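Local coordinates for sulfite reductase [ferredoxin] (Mycobacterium tuberculosis, PDB 1ZJ8), which reduces sulfite to sulfide with electrons from ferredoxin, using a siroheme and a [4Fe-4S] cluster, probably for the biosynthesis of sulfur-containing amino acids and cofactors, at residues R108-G113 / P176-S182; L166-E170 / I207-A213; S419-L425 / V449-E453; P466-N472 / A484-G490. All coordinates share one frame; numbering follows the deposited sequence.

Interaction 1 of 4, residues R108-G113 / P176-S182. With SRM (siroheme), chain E.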
# COMPACT_ATOMS: atom_id res chain seq x y z
N ARG A 108 -0.02 3.79 -12.60
CA ARG A 108 0.70 3.41 -11.38
C ARG A 108 2.12 2.98 -11.73
O ARG A 108 2.31 2.01 -12.47
CB ARG A 108 -0.03 2.24 -10.70
CG ARG A 108 0.59 1.73 -9.38
CD ARG A 108 -0.21 0.56 -8.76
NE ARG A 108 -1.51 0.99 -8.26
CZ ARG A 108 -2.40 0.18 -7.67
NH1 ARG A 108 -2.16 -1.11 -7.48
NH2 ARG A 108 -3.55 0.67 -7.24
N VAL A 109 3.10 3.68 -11.18
CA VAL A 109 4.48 3.35 -11.44
C VAL A 109 4.98 2.38 -10.40
O VAL A 109 4.85 2.63 -9.20
CB VAL A 109 5.38 4.60 -11.44
CG1 VAL A 109 6.79 4.23 -11.85
CG2 VAL A 109 4.81 5.67 -12.39
N ARG A 110 5.56 1.27 -10.86
CA ARG A 110 6.08 0.21 -10.00
C ARG A 110 7.45 0.59 -9.42
O ARG A 110 8.40 0.82 -10.18
CB ARG A 110 6.21 -1.06 -10.82
CG ARG A 110 6.45 -2.29 -10.02
CD ARG A 110 7.02 -3.42 -10.85
NE ARG A 110 7.22 -4.56 -9.96
CZ ARG A 110 6.30 -5.46 -9.67
NH1 ARG A 110 5.11 -5.44 -10.26
NH2 ARG A 110 6.58 -6.43 -8.81
N CYS A 111 7.54 0.67 -8.09
CA CYS A 111 8.77 1.04 -7.41
C CYS A 111 9.17 0.04 -6.32
O CYS A 111 9.17 0.37 -5.12
CB CYS A 111 8.60 2.40 -6.75
SG CYS A 111 8.15 3.71 -7.88
N ASP A 112 9.55 -1.16 -6.74
CA ASP A 112 9.90 -2.20 -5.78
C ASP A 112 10.94 -1.65 -4.82
O ASP A 112 11.89 -0.99 -5.23
CB ASP A 112 10.37 -3.47 -6.50
CG ASP A 112 9.29 -4.00 -7.44
OD1 ASP A 112 8.62 -4.98 -7.08
OD2 ASP A 112 9.06 -3.40 -8.52
N GLY A 113 10.69 -1.88 -3.53
CA GLY A 113 11.54 -1.38 -2.45
C GLY A 113 11.57 0.13 -2.27
O GLY A 113 12.41 0.65 -1.52
N PRO A 176 1.76 -10.55 -9.33
CA PRO A 176 2.51 -9.90 -8.22
C PRO A 176 2.65 -8.38 -8.32
O PRO A 176 3.13 -7.84 -9.34
CB PRO A 176 3.89 -10.57 -8.25
CG PRO A 176 3.70 -11.82 -9.07
CD PRO A 176 2.64 -11.46 -10.08
N ARG A 177 2.24 -7.70 -7.25
CA ARG A 177 2.31 -6.25 -7.18
C ARG A 177 3.71 -5.90 -6.71
O ARG A 177 4.52 -6.79 -6.49
CB ARG A 177 1.25 -5.73 -6.20
CG ARG A 177 -0.18 -6.20 -6.50
CD ARG A 177 -0.54 -5.86 -7.94
NE ARG A 177 -1.94 -6.10 -8.29
CZ ARG A 177 -2.96 -5.32 -7.96
NH1 ARG A 177 -2.79 -4.21 -7.21
NH2 ARG A 177 -4.18 -5.66 -8.35
N VAL A 178 3.98 -4.60 -6.56
CA VAL A 178 5.22 -4.13 -5.92
C VAL A 178 5.70 -5.01 -4.76
O VAL A 178 4.93 -5.41 -3.90
CB VAL A 178 5.07 -2.71 -5.28
CG1 VAL A 178 5.53 -1.63 -6.21
CG2 VAL A 178 3.66 -2.48 -4.79
N VAL A 179 6.99 -5.29 -4.74
CA VAL A 179 7.60 -5.88 -3.59
C VAL A 179 8.01 -4.76 -2.65
O VAL A 179 8.78 -3.88 -3.04
CB VAL A 179 8.88 -6.65 -3.97
CG1 VAL A 179 9.46 -7.35 -2.72
CG2 VAL A 179 8.61 -7.64 -5.11
N LEU A 180 7.52 -4.79 -1.41
CA LEU A 180 7.87 -3.75 -0.44
C LEU A 180 9.31 -3.96 0.10
O LEU A 180 9.80 -5.09 0.19
CB LEU A 180 6.84 -3.68 0.69
CG LEU A 180 5.34 -3.60 0.32
CD1 LEU A 180 4.48 -3.47 1.59
CD2 LEU A 180 5.06 -2.47 -0.63
N GLY A 181 9.97 -2.85 0.45
CA GLY A 181 11.28 -2.90 1.11
C GLY A 181 11.47 -1.82 2.17
O GLY A 181 10.81 -0.77 2.11
N SER A 182 12.36 -2.07 3.13
CA SER A 182 12.73 -1.04 4.09
C SER A 182 13.23 0.20 3.36
O SER A 182 14.18 0.11 2.55
CB SER A 182 13.85 -1.50 5.02
OG SER A 182 14.45 -0.40 5.67
FE SRM E . -5.88 -0.91 -3.46
CHA SRM E . -8.49 -1.50 -5.58
CHB SRM E . -6.00 2.34 -4.24
CHC SRM E . -3.36 -0.36 -1.47
CHD SRM E . -7.13 -3.26 -1.26
NA SRM E . -6.89 0.16 -4.81
C1A SRM E . -7.83 -0.26 -5.68
C2A SRM E . -8.11 0.71 -6.78
CMA SRM E . -7.33 0.33 -8.01
CDA SRM E . -9.58 0.90 -7.03
CEA SRM E . -10.23 0.25 -8.21
O3A SRM E . -10.23 -0.98 -8.29
O4A SRM E . -10.75 0.93 -9.11
C3A SRM E . -7.58 1.96 -6.18
CAA SRM E . -6.88 2.87 -7.14
CBA SRM E . -7.99 3.77 -7.63
CCA SRM E . -7.46 5.13 -7.96
O1A SRM E . -6.61 5.64 -7.20
O2A SRM E . -7.88 5.70 -8.99
C4A SRM E . -6.77 1.48 -5.03
NB SRM E . -4.79 0.68 -3.07
C1B SRM E . -4.90 1.94 -3.48
C2B SRM E . -3.77 2.85 -3.08
CMB SRM E . -3.36 3.83 -4.15
CDB SRM E . -4.22 3.62 -1.89
CEB SRM E . -3.28 4.61 -1.29
O3B SRM E . -3.49 5.84 -1.33
O4B SRM E . -2.26 4.15 -0.77
C3B SRM E . -2.74 1.80 -2.72
CAB SRM E . -1.94 1.38 -3.92
CBB SRM E . -0.60 0.84 -3.55
CCB SRM E . 0.07 0.22 -4.74
O1B SRM E . 0.96 0.82 -5.34
O2B SRM E . -0.24 -0.90 -5.13
C4B SRM E . -3.64 0.64 -2.40
NC SRM E . -5.43 -1.56 -1.69
C1C SRM E . -4.24 -1.36 -1.08
C2C SRM E . -4.14 -1.97 0.16
CDC SRM E . -3.13 -1.78 1.24
CEC SRM E . -1.87 -2.56 1.25
O3C SRM E . -1.55 -3.26 0.26
O4C SRM E . -1.20 -2.47 2.29
C3C SRM E . -5.26 -2.75 0.21
CAC SRM E . -5.51 -3.59 1.41
CBC SRM E . -4.64 -4.80 1.70
CCC SRM E . -5.11 -5.95 0.83
O1C SRM E . -4.92 -5.94 -0.42
O2C SRM E . -5.72 -6.89 1.41
C4C SRM E . -5.98 -2.54 -0.94
ND SRM E . -7.28 -2.36 -3.59
C1D SRM E . -7.72 -3.05 -2.51
C2D SRM E . -8.99 -3.58 -2.80
CAD SRM E . -9.51 -4.85 -2.16
CBD SRM E . -9.26 -6.16 -2.86
CCD SRM E . -9.62 -7.49 -2.26
O1D SRM E . -8.66 -8.26 -1.99
O2D SRM E . -10.81 -7.81 -2.02
C3D SRM E . -9.30 -3.19 -4.09
CDD SRM E . -10.31 -3.86 -4.98
CED SRM E . -10.04 -5.17 -5.69
O3D SRM E . -8.90 -5.64 -5.77
O4D SRM E . -10.96 -5.81 -6.22
C4D SRM E . -8.23 -2.44 -4.57
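Polar and buried, this contact joins the end of strand 104-109 and the turn after it to the weakly bonded edge strand 176-181 beside the siroheme. Gly-113 N donates to Val-179 O at 2.8 Å, and Val-179 N returns a bond to Asp-112 OD1 (2.9 Å), which it meets from above the carboxylate plane. Arg-110, its chain extended from CG to NE, lays its guanidinium edge against the start of the strand: NH1 reaches Pro-176 O at 3.2 Å, within the guanidinium plane. Its NE also makes a salt bridge to Asp-112 OD2 (2.6 Å), although the hydrogen-bond angle there is poor. Val-178 CG1 packs 4.0 Å from Arg-110 CG. At the cofactor end, Arg-108 NH1 lies 3.0 Å from siroheme O2B, and that carboxylate sits over one face of the guanidinium. Gln-145 takes NE of Arg-108, while Ala-171 O accepts from NH1. Arg-177 NH1 comes in at the edge of the Arg-108 group, 3.2 Å from Arg-108 NH1, their planes 54° apart. The siroheme carboxylate probably balances the positive charge of Arg-108 and of the nearby Arg-177, consistent with a pocket built for an acidic macrocycle.

Interaction 2 of 4, residues L166-E170 / I207-A213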
# COMPACT_ATOMS: atom_id res chain seq x y z
N LEU A 166 12.55 2.38 -14.82
CA LEU A 166 11.22 2.19 -14.24
C LEU A 166 10.24 1.57 -15.23
O LEU A 166 10.36 1.74 -16.43
CB LEU A 166 10.68 3.52 -13.72
CG LEU A 166 11.46 4.12 -12.54
CD1 LEU A 166 11.32 5.63 -12.48
CD2 LEU A 166 11.00 3.49 -11.23
N GLN A 167 9.27 0.84 -14.68
CA GLN A 167 8.27 0.14 -15.46
C GLN A 167 6.92 0.16 -14.71
O GLN A 167 6.85 0.53 -13.54
CB GLN A 167 8.72 -1.30 -15.74
CG GLN A 167 9.22 -2.09 -14.51
CD GLN A 167 9.50 -3.58 -14.83
OE1 GLN A 167 8.67 -4.27 -15.42
NE2 GLN A 167 10.68 -4.06 -14.45
N THR A 168 5.84 -0.21 -15.41
CA THR A 168 4.52 -0.30 -14.81
C THR A 168 4.05 -1.74 -14.83
O THR A 168 2.88 -2.02 -14.59
CB THR A 168 3.47 0.62 -15.55
OG1 THR A 168 3.25 0.20 -16.91
CG2 THR A 168 3.92 2.08 -15.55
N THR A 169 4.97 -2.67 -15.08
CA THR A 169 4.61 -4.06 -15.28
C THR A 169 3.99 -4.71 -14.03
O THR A 169 4.57 -4.69 -12.95
CB THR A 169 5.83 -4.91 -15.69
OG1 THR A 169 6.51 -4.29 -16.79
CG2 THR A 169 5.40 -6.35 -16.05
N GLU A 170 2.81 -5.31 -14.22
CA GLU A 170 2.14 -6.07 -13.16
C GLU A 170 1.97 -5.20 -11.91
O GLU A 170 1.99 -5.70 -10.78
CB GLU A 170 2.88 -7.40 -12.86
CG GLU A 170 2.70 -8.51 -13.93
CD GLU A 170 3.71 -9.68 -13.83
OE1 GLU A 170 4.93 -9.45 -13.92
OE2 GLU A 170 3.28 -10.85 -13.71
N ILE A 207 9.17 -11.08 -12.60
CA ILE A 207 8.28 -10.00 -13.00
C ILE A 207 8.35 -9.78 -14.49
O ILE A 207 9.43 -9.63 -15.04
CB ILE A 207 8.60 -8.67 -12.23
CG1 ILE A 207 8.25 -8.86 -10.74
CG2 ILE A 207 7.85 -7.45 -12.82
CD1 ILE A 207 6.88 -9.46 -10.48
N GLY A 208 7.18 -9.78 -15.12
CA GLY A 208 7.03 -9.53 -16.56
C GLY A 208 6.98 -10.80 -17.39
O GLY A 208 6.84 -10.73 -18.60
N LYS A 209 7.08 -11.97 -16.73
CA LYS A 209 7.27 -13.26 -17.42
C LYS A 209 6.03 -14.13 -17.23
O LYS A 209 5.32 -14.01 -16.23
CB LYS A 209 8.50 -14.00 -16.85
CG LYS A 209 9.80 -13.17 -16.82
CD LYS A 209 10.92 -13.73 -17.70
CE LYS A 209 12.18 -12.87 -17.59
NZ LYS A 209 13.45 -13.66 -17.69
N PRO A 210 5.79 -15.04 -18.19
CA PRO A 210 4.49 -15.75 -18.21
C PRO A 210 4.14 -16.53 -16.95
O PRO A 210 2.96 -16.63 -16.60
CB PRO A 210 4.62 -16.70 -19.42
CG PRO A 210 6.11 -16.80 -19.70
CD PRO A 210 6.68 -15.47 -19.29
N ASP A 211 5.13 -17.06 -16.24
CA ASP A 211 4.83 -18.06 -15.20
C ASP A 211 3.93 -17.56 -14.08
O ASP A 211 3.09 -18.31 -13.60
CB ASP A 211 6.11 -18.66 -14.63
CG ASP A 211 6.95 -19.28 -15.71
OD1 ASP A 211 7.44 -18.50 -16.58
OD2 ASP A 211 7.08 -20.53 -15.72
N PHE A 212 4.10 -16.29 -13.70
CA PHE A 212 3.32 -15.68 -12.62
C PHE A 212 2.45 -14.52 -13.11
O PHE A 212 1.98 -13.71 -12.31
CB PHE A 212 4.27 -15.21 -11.50
CG PHE A 212 5.11 -16.31 -10.96
CD1 PHE A 212 4.51 -17.40 -10.33
CD2 PHE A 212 6.48 -16.30 -11.10
CE1 PHE A 212 5.27 -18.44 -9.84
CE2 PHE A 212 7.26 -17.34 -10.61
CZ PHE A 212 6.65 -18.41 -9.98
N ALA A 213 2.20 -14.47 -14.42
CA ALA A 213 1.32 -13.47 -14.97
C ALA A 213 -0.17 -13.79 -14.82
O ALA A 213 -1.00 -12.95 -15.11
CB ALA A 213 1.67 -13.22 -16.44
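Two irregular loops pass each other, neither forming a helix or a strand here, and their nearest CA atoms, those of Thr-169 and Gly-208, are 6.1 Å apart. They flank the edge of the mixed sheet: 166-170 leads from helix 154-162 into strand 176-181, while 207-213 leads from helix 196-206 into strand 219-224, the strand next to it in that sheet. The second loop is thus the helix-to-strand link of a beta-alpha-beta crossover between these parallel neighbours. Glu-170 does most of the joining. Its CG stands opposite the carbonyl carbon (chi1 -74°) and the chain runs extended beyond it, carrying the carboxylate across to the second loop. OE1 accepts from Gly-208 N at 2.6 Å, met nearly along its C-O axis. The other oxygen, OE2, lies against the turn at Phe-212 and Ala-213, where the closest carbon is Ala-213 CA at 3.5 Å. Ile-207 sends CG2 to within 3.7 Å of Glu-170 OE1, so the charged end has a hydrocarbon neighbour; beyond the contact, both Glu-170 and Ile-207 touch Pro-176. Thr-169 faces the same loop with its methyl, CG2 resting 3.6 Å from Gly-208 CA. With chi1 at -51°, that methyl is opposite the backbone N while the hydroxyl is turned back to its own loop. There Thr-169 OG1 donates to Gln-167 OE1 at 2.6 Å, lying in the carbonyl plane of the amide.

Interaction 3 of 4, residues S419-L425 / V449-E453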
# COMPACT_ATOMS: atom_id res chain seq x y z
N SER A 419 3.43 17.49 13.00
CA SER A 419 2.56 17.20 14.13
C SER A 419 2.17 15.72 14.06
O SER A 419 2.25 15.10 13.00
CB SER A 419 1.30 18.08 14.08
OG SER A 419 0.38 17.61 13.10
N HIS A 420 1.76 15.18 15.21
CA HIS A 420 1.23 13.82 15.32
C HIS A 420 0.29 13.50 14.20
O HIS A 420 0.40 12.46 13.53
CB HIS A 420 0.41 13.70 16.62
CG HIS A 420 1.23 13.77 17.86
ND1 HIS A 420 1.80 12.65 18.43
CD2 HIS A 420 1.64 14.83 18.60
CE1 HIS A 420 2.51 13.02 19.49
NE2 HIS A 420 2.43 14.33 19.61
N TRP A 421 -0.66 14.42 14.03
CA TRP A 421 -1.78 14.28 13.11
C TRP A 421 -1.35 14.17 11.69
O TRP A 421 -1.77 13.26 10.99
CB TRP A 421 -2.72 15.49 13.25
CG TRP A 421 -3.17 15.60 14.63
CD1 TRP A 421 -2.84 16.57 15.54
CD2 TRP A 421 -3.93 14.63 15.34
NE1 TRP A 421 -3.40 16.28 16.75
CE2 TRP A 421 -4.07 15.09 16.66
CE3 TRP A 421 -4.51 13.40 14.98
CZ2 TRP A 421 -4.75 14.38 17.62
CZ3 TRP A 421 -5.22 12.70 15.92
CH2 TRP A 421 -5.33 13.19 17.24
N ARG A 422 -0.50 15.09 11.26
CA ARG A 422 0.01 15.03 9.89
C ARG A 422 0.88 13.80 9.66
O ARG A 422 0.91 13.22 8.58
CB ARG A 422 0.84 16.27 9.61
CG ARG A 422 1.28 16.44 8.18
CD ARG A 422 2.42 17.42 8.15
NE ARG A 422 2.29 18.38 7.06
CZ ARG A 422 1.41 19.38 7.03
NH1 ARG A 422 0.55 19.60 8.04
NH2 ARG A 422 1.40 20.18 5.97
N ARG A 423 1.62 13.44 10.70
CA ARG A 423 2.52 12.34 10.65
C ARG A 423 1.80 11.03 10.51
O ARG A 423 2.17 10.20 9.71
CB ARG A 423 3.31 12.29 11.95
CG ARG A 423 4.15 11.06 12.03
CD ARG A 423 5.26 11.28 12.93
NE ARG A 423 6.10 10.11 13.00
CZ ARG A 423 7.20 10.06 13.73
NH1 ARG A 423 7.56 11.10 14.47
NH2 ARG A 423 7.93 8.96 13.74
N ASN A 424 0.76 10.85 11.31
CA ASN A 424 0.17 9.54 11.49
C ASN A 424 -1.13 9.26 10.73
O ASN A 424 -1.74 8.23 10.92
CB ASN A 424 -0.04 9.29 12.99
CG ASN A 424 1.25 9.22 13.73
OD1 ASN A 424 2.13 8.50 13.34
ND2 ASN A 424 1.38 9.99 14.79
N LEU A 425 -1.52 10.15 9.84
CA LEU A 425 -2.78 9.97 9.13
C LEU A 425 -2.52 9.37 7.75
O LEU A 425 -1.61 9.76 7.05
CB LEU A 425 -3.54 11.31 9.02
CG LEU A 425 -4.87 11.27 8.21
CD1 LEU A 425 -5.87 12.25 8.75
CD2 LEU A 425 -4.69 11.50 6.70
N VAL A 449 -6.16 17.51 8.58
CA VAL A 449 -4.91 17.55 9.32
C VAL A 449 -4.67 18.92 9.99
O VAL A 449 -4.48 18.98 11.21
CB VAL A 449 -3.72 17.12 8.42
CG1 VAL A 449 -2.40 17.57 9.02
CG2 VAL A 449 -3.72 15.61 8.21
N PRO A 450 -4.71 20.03 9.22
CA PRO A 450 -4.67 21.40 9.80
C PRO A 450 -5.73 21.68 10.86
O PRO A 450 -5.39 22.21 11.93
CB PRO A 450 -4.95 22.30 8.60
CG PRO A 450 -4.68 21.50 7.39
CD PRO A 450 -4.73 20.05 7.74
N GLU A 451 -6.98 21.33 10.57
CA GLU A 451 -8.05 21.47 11.57
C GLU A 451 -7.64 20.83 12.89
O GLU A 451 -7.58 21.52 13.91
CB GLU A 451 -9.38 20.86 11.10
CG GLU A 451 -10.54 21.24 12.03
CD GLU A 451 -11.87 20.59 11.65
OE1 GLU A 451 -12.08 20.27 10.46
OE2 GLU A 451 -12.69 20.40 12.58
N LEU A 452 -7.33 19.53 12.84
CA LEU A 452 -6.88 18.77 14.01
C LEU A 452 -5.67 19.41 14.67
O LEU A 452 -5.63 19.53 15.90
CB LEU A 452 -6.54 17.34 13.57
CG LEU A 452 -7.73 16.49 13.11
CD1 LEU A 452 -7.31 15.11 12.62
CD2 LEU A 452 -8.77 16.37 14.23
N GLU A 453 -4.71 19.84 13.86
CA GLU A 453 -3.50 20.47 14.36
C GLU A 453 -3.79 21.67 15.26
O GLU A 453 -3.28 21.74 16.37
CB GLU A 453 -2.62 20.89 13.18
CG GLU A 453 -1.66 19.80 12.72
CD GLU A 453 -0.93 20.16 11.42
OE1 GLU A 453 -1.26 21.26 10.89
OE2 GLU A 453 -0.06 19.36 10.95
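Glu-453 OE2 is gripped by two donors from the start of the neighbouring helix, OG of its N-cap Ser-419 at 2.8 Å and NH1 of Arg-422, in its first turn, at 3.0 Å. The hydroxyl uses the anti lone pair, away from the other carboxylate oxygen, whereas the arginine comes in on the syn side, 19° out of the carboxylate plane. Guanidinium and carboxylate are nearly coplanar, and the two bonds together should fix the rotation of the carboxylate and help to keep it ionised. Ser-419 has a second task in capping helix 420-424: its OG also accepts from Arg-422 N, in an almost straight bond of 3.2 Å. The bend of the Arg-422 chain at chi3 brings NH1 round to the glutamate; nearer the backbone, Arg-422 CB lies against Val-449 CG1.

Deeper in, the contact is apolar. Leu-452 CB sits over one face of the Trp-421 indole, 4.1 Å from the centroid of the five-membered ring and 18° off its normal, a CH-pi contact displaced toward the rim. Leu-452 CD1 lies near Trp-421 CE3. Val-449 fills the space between Arg-422 and Leu-425, with CG2 4.0 Å from Leu-425 CD1. Trp-421 and Leu-452 also touch helix 532-545, and Trp-421 and Leu-425 rest on strand 469-472. The axes of 420-424 and 449-453 run 8.9 Å apart at 149°, roughly antiparallel. This is a helix-helix layer packed on a mixed sheet, with a polar rim and an apolar floor, in the second 4Fe-4S domain of the sulfite reductase family.

Interaction 4 of 4, residues P466-N472 / A484-G490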
# COMPACT_ATOMS: atom_id res chain seq x y z
N PRO A 466 1.32 8.34 19.94
CA PRO A 466 0.71 8.72 18.65
C PRO A 466 -0.62 8.02 18.37
O PRO A 466 -0.73 6.81 18.62
CB PRO A 466 1.72 8.19 17.63
CG PRO A 466 2.30 6.96 18.30
CD PRO A 466 2.30 7.25 19.78
N ILE A 467 -1.60 8.76 17.83
CA ILE A 467 -2.90 8.21 17.44
C ILE A 467 -3.04 8.13 15.92
O ILE A 467 -3.35 9.10 15.26
CB ILE A 467 -4.09 9.06 17.98
CG1 ILE A 467 -4.11 9.02 19.51
CG2 ILE A 467 -5.45 8.54 17.43
CD1 ILE A 467 -3.30 10.11 20.14
N THR A 468 -2.85 6.94 15.38
CA THR A 468 -2.93 6.73 13.94
C THR A 468 -4.38 6.84 13.47
O THR A 468 -5.28 6.38 14.14
CB THR A 468 -2.32 5.36 13.51
OG1 THR A 468 -3.05 4.27 14.08
CG2 THR A 468 -0.89 5.26 13.96
N VAL A 469 -4.59 7.49 12.33
CA VAL A 469 -5.92 7.74 11.78
C VAL A 469 -5.91 7.39 10.30
O VAL A 469 -5.16 8.00 9.52
CB VAL A 469 -6.35 9.23 11.93
CG1 VAL A 469 -7.71 9.47 11.25
CG2 VAL A 469 -6.37 9.67 13.40
N ASN A 470 -6.74 6.43 9.90
CA ASN A 470 -6.80 6.01 8.50
C ASN A 470 -8.20 6.22 7.91
O ASN A 470 -9.19 5.70 8.44
CB ASN A 470 -6.41 4.54 8.36
CG ASN A 470 -4.97 4.27 8.76
OD1 ASN A 470 -4.26 5.17 9.18
ND2 ASN A 470 -4.54 3.03 8.62
N ILE A 471 -8.27 6.99 6.82
CA ILE A 471 -9.53 7.33 6.16
C ILE A 471 -9.67 6.59 4.83
O ILE A 471 -8.96 6.86 3.87
CB ILE A 471 -9.64 8.84 5.87
CG1 ILE A 471 -9.06 9.67 7.04
CG2 ILE A 471 -11.09 9.23 5.59
CD1 ILE A 471 -9.31 11.18 6.92
N ASN A 472 -10.62 5.67 4.78
CA ASN A 472 -10.86 4.86 3.57
C ASN A 472 -12.21 5.21 2.97
O ASN A 472 -13.18 5.42 3.71
CB ASN A 472 -10.79 3.38 3.92
CG ASN A 472 -9.46 2.99 4.57
OD1 ASN A 472 -8.66 2.26 3.98
ND2 ASN A 472 -9.23 3.47 5.81
N ALA A 484 -5.80 0.77 12.53
CA ALA A 484 -5.57 2.16 12.93
C ALA A 484 -6.13 2.29 14.30
O ALA A 484 -7.04 1.56 14.64
CB ALA A 484 -6.30 3.10 12.00
N ASP A 485 -5.59 3.20 15.09
CA ASP A 485 -6.22 3.55 16.34
C ASP A 485 -7.62 4.09 16.03
O ASP A 485 -8.58 3.66 16.65
CB ASP A 485 -5.37 4.54 17.13
CG ASP A 485 -4.08 3.92 17.65
OD1 ASP A 485 -4.01 2.68 17.85
OD2 ASP A 485 -3.11 4.70 17.84
N ILE A 486 -7.73 4.98 15.04
CA ILE A 486 -9.02 5.42 14.54
C ILE A 486 -9.13 5.16 13.03
O ILE A 486 -8.55 5.89 12.23
CB ILE A 486 -9.24 6.90 14.84
CG1 ILE A 486 -8.95 7.19 16.31
CG2 ILE A 486 -10.68 7.31 14.48
CD1 ILE A 486 -9.12 8.61 16.70
N GLY A 487 -9.87 4.13 12.65
CA GLY A 487 -10.06 3.79 11.25
C GLY A 487 -11.43 4.21 10.80
O GLY A 487 -12.39 4.11 11.56
N PHE A 488 -11.54 4.70 9.57
CA PHE A 488 -12.83 5.14 9.03
C PHE A 488 -13.12 4.37 7.76
O PHE A 488 -12.30 4.35 6.84
CB PHE A 488 -12.81 6.64 8.75
CG PHE A 488 -12.73 7.49 9.99
CD1 PHE A 488 -13.88 7.91 10.63
CD2 PHE A 488 -11.51 7.88 10.51
CE1 PHE A 488 -13.81 8.69 11.76
CE2 PHE A 488 -11.44 8.67 11.66
CZ PHE A 488 -12.59 9.07 12.27
N LYS A 489 -14.29 3.71 7.72
CA LYS A 489 -14.73 2.99 6.52
C LYS A 489 -15.89 3.75 5.92
O LYS A 489 -16.99 3.77 6.48
CB LYS A 489 -15.16 1.55 6.83
CG LYS A 489 -15.69 0.74 5.59
CD LYS A 489 -15.97 -0.76 5.90
CE LYS A 489 -16.84 -0.97 7.15
NZ LYS A 489 -16.97 -2.42 7.50
N GLY A 490 -15.64 4.37 4.77
CA GLY A 490 -16.65 5.15 4.08
C GLY A 490 -17.80 4.31 3.56
O GLY A 490 -17.57 3.25 2.95
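Just ahead of the strand, Ile-467 CG2 meets Ile-486 CD1 at 3.7 Å and leads into a row of apolar bumps, Val-469, Ile-486, Ile-471 and Phe-488, on one face of the strand pair. Val-469 CG1 comes up to the edge of the Phe-488 ring, 3.8 Å from CE2, and Val-469 CG2 lies beside Ile-486 CB. Phe-488 has its CG opposite the carbonyl carbon (chi1 -68°), which lays the ring back along the strand so that its rim also passes Asn-470 O. Ile-471 CG2 follows more loosely against Phe-488 CB. Helix 532-545 packs on Ile-486 and Phe-488 from this side. Strands 469-472 and 486-490 are parallel neighbours in the mixed sheet of the second 4Fe-4S domain, their axes 4.8 Å apart. The ladder runs through Ile-486 N to Thr-468 O, Asn-470 N to Ile-486 O, Phe-488 N to Asn-470 O and onward to Gly-490 N. On the other face the Ala-484 methyl nestles against the Asn-470 amide, 3.7 Å from CG, while Arg-480 O takes the ND2 of that amide. Gly-487, paired with Asn-470, adds no side chain on this face. Asn-472 OD1 accepts from Ala-479 N, in the chain leading away from the cluster ligand Cys-478. At the strand entry Thr-468 OG1 receives Asp-485 N at 2.9 Å, and Asp-485 OD2 curls back to a weak, 3.3 Å bond from Thr-468 N.

Overall arrangement
From the N terminus, strand 104-109 and its turn come first, and interaction 1 closes a loop of 62 residues when the chain returns at 176-182. Interaction 2 crosses it: 166-170 lies inside that loop, while 207-213 comes only after it. The two also touch, Arg-110 NH1 reaching Thr-169 O at 2.8 Å, so strand 104-109, the loop before strand 176-181 and the helix-to-strand loop at 207-213 are tied together. Interactions 3 and 4 follow in series within the second 4Fe-4S domain, closing loops of 23 and 11 residues; they join where Asn-424 O approaches Val-469 N. Interactions 2 and 3 lie on opposite sides of the chain's centre, their centres about 37 Å apart.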